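Local coordinates for protein prolyl 4-hydroxylase (Paramecium bursaria Chlorella virus 1, PDB 5C5T) that probably hydroxylates prolyl residues of collagen-like chains as a 2-oxoglutarate-dependent dioxygenase that relies on iron and ascorbate, at residues A[134-145]-A[200-211]. Sequence-based numbering, arbitrary orientation.
With ZN (zinc ion), chain D; AKG (2-oxoglutaric acid), chain C.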
loop_
_atom_site.group_PDB
_atom_site.type_symbol
_atom_site.label_atom_id
_atom_site.label_comp_id
_atom_site.label_asym_id
_atom_site.label_seq_id
_atom_site.Cartn_x
_atom_site.Cartn_y
_atom_site.Cartn_z
ATOM N N TYR A 134 -5.161 -9.146 10.743
ATOM C CA TYR A 134 -5.814 -7.899 10.362
ATOM C C TYR A 134 -4.894 -6.742 10.716
ATOM O O TYR A 134 -3.888 -6.947 11.351
ATOM C CB TYR A 134 -7.149 -7.712 11.083
ATOM C CG TYR A 134 -7.043 -7.620 12.580
ATOM C CD1 TYR A 134 -6.971 -8.780 13.374
ATOM C CD2 TYR A 134 -6.964 -6.378 13.207
ATOM C CE1 TYR A 134 -6.881 -8.693 14.744
ATOM C CE2 TYR A 134 -6.867 -6.295 14.576
ATOM C CZ TYR A 134 -6.824 -7.454 15.331
ATOM O OH TYR A 134 -6.723 -7.392 16.698
ATOM N N TYR A 135 -5.257 -5.538 10.271
ATOM C CA TYR A 135 -4.509 -4.292 10.573
ATOM C C TYR A 135 -5.564 -3.244 10.937
ATOM O O TYR A 135 -6.237 -2.723 10.043
ATOM C CB TYR A 135 -3.652 -3.845 9.364
ATOM C CG TYR A 135 -2.548 -2.824 9.650
ATOM C CD1 TYR A 135 -2.525 -2.054 10.820
ATOM C CD2 TYR A 135 -1.530 -2.642 8.716
ATOM C CE1 TYR A 135 -1.506 -1.142 11.047
ATOM C CE2 TYR A 135 -0.523 -1.727 8.932
ATOM C CZ TYR A 135 -0.484 -1.007 10.103
ATOM O OH TYR A 135 0.522 -0.088 10.316
ATOM N N TYR A 136 -5.719 -2.945 12.237
ATOM C CA TYR A 136 -6.691 -1.949 12.729
ATOM C C TYR A 136 -6.545 -0.579 12.073
ATOM O O TYR A 136 -5.459 -0.223 11.670
ATOM C CB TYR A 136 -6.540 -1.765 14.228
ATOM C CG TYR A 136 -7.582 -0.913 14.910
ATOM C CD1 TYR A 136 -8.873 -1.389 15.117
ATOM C CD2 TYR A 136 -7.264 0.350 15.391
ATOM C CE1 TYR A 136 -9.829 -0.610 15.750
ATOM C CE2 TYR A 136 -8.208 1.130 16.041
ATOM C CZ TYR A 136 -9.493 0.640 16.222
ATOM O OH TYR A 136 -10.454 1.391 16.870
ATOM N N HIS A 137 -7.635 0.187 11.981
ATOM C CA HIS A 137 -7.576 1.446 11.223
ATOM C C HIS A 137 -6.505 2.417 11.708
ATOM O O HIS A 137 -6.251 2.593 12.885
ATOM C CB HIS A 137 -8.947 2.142 11.163
ATOM C CG HIS A 137 -9.578 2.448 12.478
ATOM N ND1 HIS A 137 -9.158 3.475 13.299
ATOM C CD2 HIS A 137 -10.647 1.886 13.094
ATOM C CE1 HIS A 137 -9.932 3.521 14.371
ATOM N NE2 HIS A 137 -10.849 2.577 14.262
ATOM N N HIS A 138 -5.857 3.028 10.732
ATOM C CA HIS A 138 -4.736 3.904 10.991
ATOM C C HIS A 138 -4.540 4.823 9.781
ATOM O O HIS A 138 -5.176 4.662 8.722
ATOM C CB HIS A 138 -3.477 3.066 11.229
ATOM C CG HIS A 138 -3.134 2.215 10.057
ATOM N ND1 HIS A 138 -3.765 1.022 9.763
ATOM C CD2 HIS A 138 -2.230 2.414 9.085
ATOM C CE1 HIS A 138 -3.290 0.554 8.626
ATOM N NE2 HIS A 138 -2.358 1.384 8.188
ATOM N N TYR A 139 -3.636 5.783 9.944
ATOM C CA TYR A 139 -3.058 6.527 8.804
ATOM C C TYR A 139 -1.631 6.040 8.513
ATOM O O TYR A 139 -0.930 5.602 9.407
ATOM C CB TYR A 139 -3.005 8.016 9.100
ATOM C CG TYR A 139 -4.286 8.572 9.700
ATOM C CD1 TYR A 139 -5.387 8.832 8.897
ATOM C CD2 TYR A 139 -4.376 8.886 11.057
ATOM C CE1 TYR A 139 -6.502 9.369 9.393
ATOM C CE2 TYR A 139 -5.543 9.412 11.576
ATOM C CZ TYR A 139 -6.595 9.640 10.730
ATOM O OH TYR A 139 -7.769 10.180 11.187
ATOM N N ASP A 140 -1.186 6.170 7.277
ATOM C CA ASP A 140 0.166 5.699 6.919
ATOM C C ASP A 140 1.254 6.755 7.173
ATOM O O ASP A 140 2.429 6.486 6.983
ATOM C CB ASP A 140 0.207 5.235 5.453
ATOM C CG ASP A 140 -0.342 3.813 5.250
ATOM O OD1 ASP A 140 -0.705 3.144 6.247
ATOM O OD2 ASP A 140 -0.382 3.352 4.072
ATOM N N GLY A 141 0.861 7.921 7.652
ATOM C CA GLY A 141 1.817 8.945 8.012
ATOM C C GLY A 141 1.604 9.398 9.437
ATOM O O GLY A 141 0.700 8.939 10.137
ATOM N N ASP A 142 2.439 10.351 9.841
ATOM C CA ASP A 142 2.421 10.972 11.142
ATOM C C ASP A 142 1.374 12.091 11.274
ATOM O O ASP A 142 1.385 13.079 10.513
ATOM C CB ASP A 142 3.818 11.525 11.415
ATOM C CG ASP A 142 4.707 10.551 12.143
ATOM O OD1 ASP A 142 4.709 9.343 11.808
ATOM O OD2 ASP A 142 5.409 11.028 13.065
ATOM N N ASP A 143 0.456 11.974 12.236
ATOM C CA ASP A 143 -0.497 13.052 12.440
ATOM C C ASP A 143 0.192 14.287 13.046
ATOM O O ASP A 143 0.720 14.257 14.157
ATOM C CB ASP A 143 -1.672 12.601 13.327
ATOM C CG ASP A 143 -2.836 13.583 13.326
ATOM O OD1 ASP A 143 -2.847 14.547 12.528
ATOM O OD2 ASP A 143 -3.774 13.383 14.130
ATOM N N CYS A 144 0.186 15.366 12.285
ATOM C CA CYS A 144 1.006 16.535 12.596
ATOM C C CYS A 144 0.318 17.826 12.166
ATOM O O CYS A 144 -0.571 17.835 11.315
ATOM C CB CYS A 144 2.374 16.446 11.918
ATOM S SG CYS A 144 2.241 16.354 10.083
ATOM N N ASP A 145 0.732 18.932 12.774
ATOM C CA ASP A 145 0.235 20.237 12.396
ATOM C C ASP A 145 1.426 21.175 12.212
ATOM O O ASP A 145 1.756 21.588 11.096
ATOM C CB ASP A 145 -0.735 20.768 13.447
ATOM C CG ASP A 145 -1.313 22.123 13.077
ATOM O OD1 ASP A 145 -1.297 22.490 11.885
ATOM O OD2 ASP A 145 -1.798 22.827 13.985
ATOM N N LYS A 200 0.782 17.757 6.023
ATOM C CA LYS A 200 -0.314 17.369 6.912
ATOM C C LYS A 200 -1.111 16.203 6.314
ATOM O O LYS A 200 -1.288 16.151 5.111
ATOM C CB LYS A 200 -1.271 18.529 7.195
ATOM C CG LYS A 200 -0.614 19.654 8.002
ATOM C CD LYS A 200 -1.618 20.736 8.300
ATOM C CE LYS A 200 -0.962 21.907 8.983
ATOM N NZ LYS A 200 -1.886 23.059 9.130
ATOM N N LEU A 201 -1.630 15.314 7.156
ATOM C CA LEU A 201 -2.399 14.174 6.684
ATOM C C LEU A 201 -3.726 14.551 5.993
ATOM O O LEU A 201 -4.432 15.489 6.418
ATOM C CB LEU A 201 -2.758 13.252 7.848
ATOM C CG LEU A 201 -1.626 12.532 8.584
ATOM C CD1 LEU A 201 -2.284 11.654 9.686
ATOM C CD2 LEU A 201 -0.770 11.716 7.698
ATOM N N TYR A 202 -4.080 13.776 4.980
ATOM C CA TYR A 202 -5.483 13.702 4.534
ATOM C C TYR A 202 -6.155 12.688 5.450
ATOM O O TYR A 202 -5.966 11.491 5.242
ATOM C CB TYR A 202 -5.593 13.244 3.070
ATOM C CG TYR A 202 -4.932 14.153 2.069
ATOM C CD1 TYR A 202 -5.499 15.378 1.745
ATOM C CD2 TYR A 202 -3.757 13.785 1.431
ATOM C CE1 TYR A 202 -4.892 16.213 0.821
ATOM C CE2 TYR A 202 -3.165 14.595 0.512
ATOM C CZ TYR A 202 -3.726 15.813 0.199
ATOM O OH TYR A 202 -3.081 16.637 -0.737
ATOM N N LYS A 203 -6.916 13.112 6.455
ATOM C CA LYS A 203 -7.538 12.130 7.331
ATOM C C LYS A 203 -8.684 11.352 6.639
ATOM O O LYS A 203 -9.116 10.309 7.148
ATOM C CB LYS A 203 -8.021 12.791 8.621
ATOM C CG LYS A 203 -6.845 13.194 9.515
ATOM C CD LYS A 203 -7.338 13.866 10.751
ATOM C CE LYS A 203 -6.278 14.758 11.386
ATOM N NZ LYS A 203 -6.900 15.654 12.426
ATOM N N GLU A 204 -9.099 11.804 5.452
ATOM C CA GLU A 204 -10.025 11.022 4.612
ATOM C C GLU A 204 -9.550 9.599 4.248
ATOM O O GLU A 204 -10.333 8.759 3.876
ATOM C CB GLU A 204 -10.312 11.781 3.315
ATOM C CG GLU A 204 -11.068 13.098 3.530
ATOM C CD GLU A 204 -10.183 14.301 3.817
ATOM O OE1 GLU A 204 -8.951 14.171 4.012
ATOM O OE2 GLU A 204 -10.763 15.409 3.886
ATOM N N THR A 205 -8.258 9.342 4.306
ATOM C CA THR A 205 -7.748 8.024 3.923
ATOM C C THR A 205 -7.275 7.215 5.096
ATOM O O THR A 205 -6.456 6.322 4.928
ATOM C CB THR A 205 -6.608 8.152 2.876
ATOM O OG1 THR A 205 -5.578 9.008 3.387
ATOM C CG2 THR A 205 -7.138 8.720 1.606
ATOM N N LEU A 206 -7.907 7.464 6.257
ATOM C CA LEU A 206 -7.962 6.453 7.332
ATOM C C LEU A 206 -8.312 5.106 6.696
ATOM O O LEU A 206 -9.238 5.005 5.932
ATOM C CB LEU A 206 -9.000 6.843 8.382
ATOM C CG LEU A 206 -9.262 5.921 9.580
ATOM C CD1 LEU A 206 -8.055 6.003 10.497
ATOM C CD2 LEU A 206 -10.555 6.341 10.304
ATOM N N HIS A 207 -7.525 4.095 6.982
ATOM C CA HIS A 207 -7.815 2.785 6.366
ATOM C C HIS A 207 -7.417 1.619 7.271
ATOM O O HIS A 207 -6.679 1.795 8.261
ATOM C CB HIS A 207 -7.101 2.715 4.991
ATOM C CG HIS A 207 -5.613 2.775 5.109
ATOM N ND1 HIS A 207 -4.955 3.956 5.389
ATOM C CD2 HIS A 207 -4.667 1.810 5.105
ATOM C CE1 HIS A 207 -3.656 3.716 5.492
ATOM N NE2 HIS A 207 -3.464 2.414 5.366
ATOM N N ALA A 208 -7.899 0.433 6.907
ATOM C CA ALA A 208 -7.645 -0.787 7.660
ATOM C C ALA A 208 -7.585 -1.970 6.731
ATOM O O ALA A 208 -8.149 -1.933 5.640
ATOM C CB ALA A 208 -8.743 -0.999 8.676
ATOM N N GLY A 209 -6.870 -3.004 7.138
ATOM C CA GLY A 209 -7.019 -4.294 6.495
ATOM C C GLY A 209 -7.939 -5.126 7.384
ATOM O O GLY A 209 -7.605 -5.397 8.526
ATOM N N LEU A 210 -9.099 -5.517 6.867
ATOM C CA LEU A 210 -10.076 -6.253 7.656
ATOM C C LEU A 210 -9.665 -7.705 7.886
ATOM O O LEU A 210 -8.812 -8.273 7.194
ATOM C CB LEU A 210 -11.447 -6.184 6.962
ATOM C CG LEU A 210 -12.044 -4.784 6.765
ATOM C CD1 LEU A 210 -13.458 -4.881 6.252
ATOM C CD2 LEU A 210 -12.014 -3.974 8.059
ATOM N N PRO A 211 -10.258 -8.343 8.895
ATOM C CA PRO A 211 -9.750 -9.697 9.153
ATOM C C PRO A 211 -9.920 -10.685 8.014
ATOM O O PRO A 211 -10.935 -10.650 7.301
ATOM C CB PRO A 211 -10.578 -10.118 10.367
ATOM C CG PRO A 211 -10.915 -8.825 11.046
ATOM C CD PRO A 211 -11.211 -7.903 9.929
HETATM ZN ZN ZN D . -1.784 1.442 6.172
HETATM C C1 AKG C . -0.601 -1.061 5.545
HETATM O O1 AKG C . 0.228 -2.019 5.469
HETATM O O2 AKG C . -0.193 0.058 5.956
HETATM C C2 AKG C . -2.058 -1.303 5.266
HETATM O O5 AKG C . -2.841 -0.468 5.628
HETATM C C3 AKG C . -2.501 -2.592 4.555
HETATM C C4 AKG C . -3.980 -2.604 4.266
HETATM C C5 AKG C . -4.488 -3.982 3.929
HETATM O O3 AKG C . -3.878 -5.004 4.347
HETATM O O4 AKG C . -5.522 -4.094 3.202
HETATM O O HOH W 1 -3.404 7.214 5.428
HETATM O O HOH W 2 -2.083 15.788 10.241
#
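His138, Asp140 and His207 meet at one zinc ion, a worked example of the facial triad by which the double-stranded beta-helix fold of 2-oxoglutarate oxygenases holds its metal. Both histidines coordinate through NE2, each 2.1 Å from the zinc, and Asp140 through OD1 alone; 2-oxoglutarate adds O2 and O5, making five ligand atoms. The carboxylate of Asp140 stands almost perpendicular to the His207 ring, at 88°. Its other oxygen, OD2, is held by Thr156 and Trp223. Each histidine is also fixed from behind: His138 ND1 donates to Tyr136 O at 2.8 Å, and His207 ND1 to Thr205 O, nearly along the C=O axis. Directly paired, the two histidines project from the same face of the sheet; chi1 near 60° in each then turns NE2 to the zinc, the ring planes 61° apart.

Beneath them, antiparallel strands pair Tyr135 with Gly209 and His138 with His207 through two backbone bonds each, and a beta bulge between the pairs shifts the register by one. His138 CE1 sits over the centre of the Tyr135 ring, 3.3 Å above its plane.

Beyond the metal, the packing becomes apolar: Leu206 CD1 makes a CH-pi contact over one face of the Tyr139 ring, and Leu201 CD1 touches Tyr139 CG at 3.7 Å. Farther out, the chains join more loosely, through a water bridging Asp143 OD1, Cys144 N and Leu201 N and a salt bridge between exposed Lys200 NZ and Asp145 OD1 (2.9 Å), its hydrogen bond weak.

With both ND1 atoms engaged as donors, each NE2 is left to bind the metal.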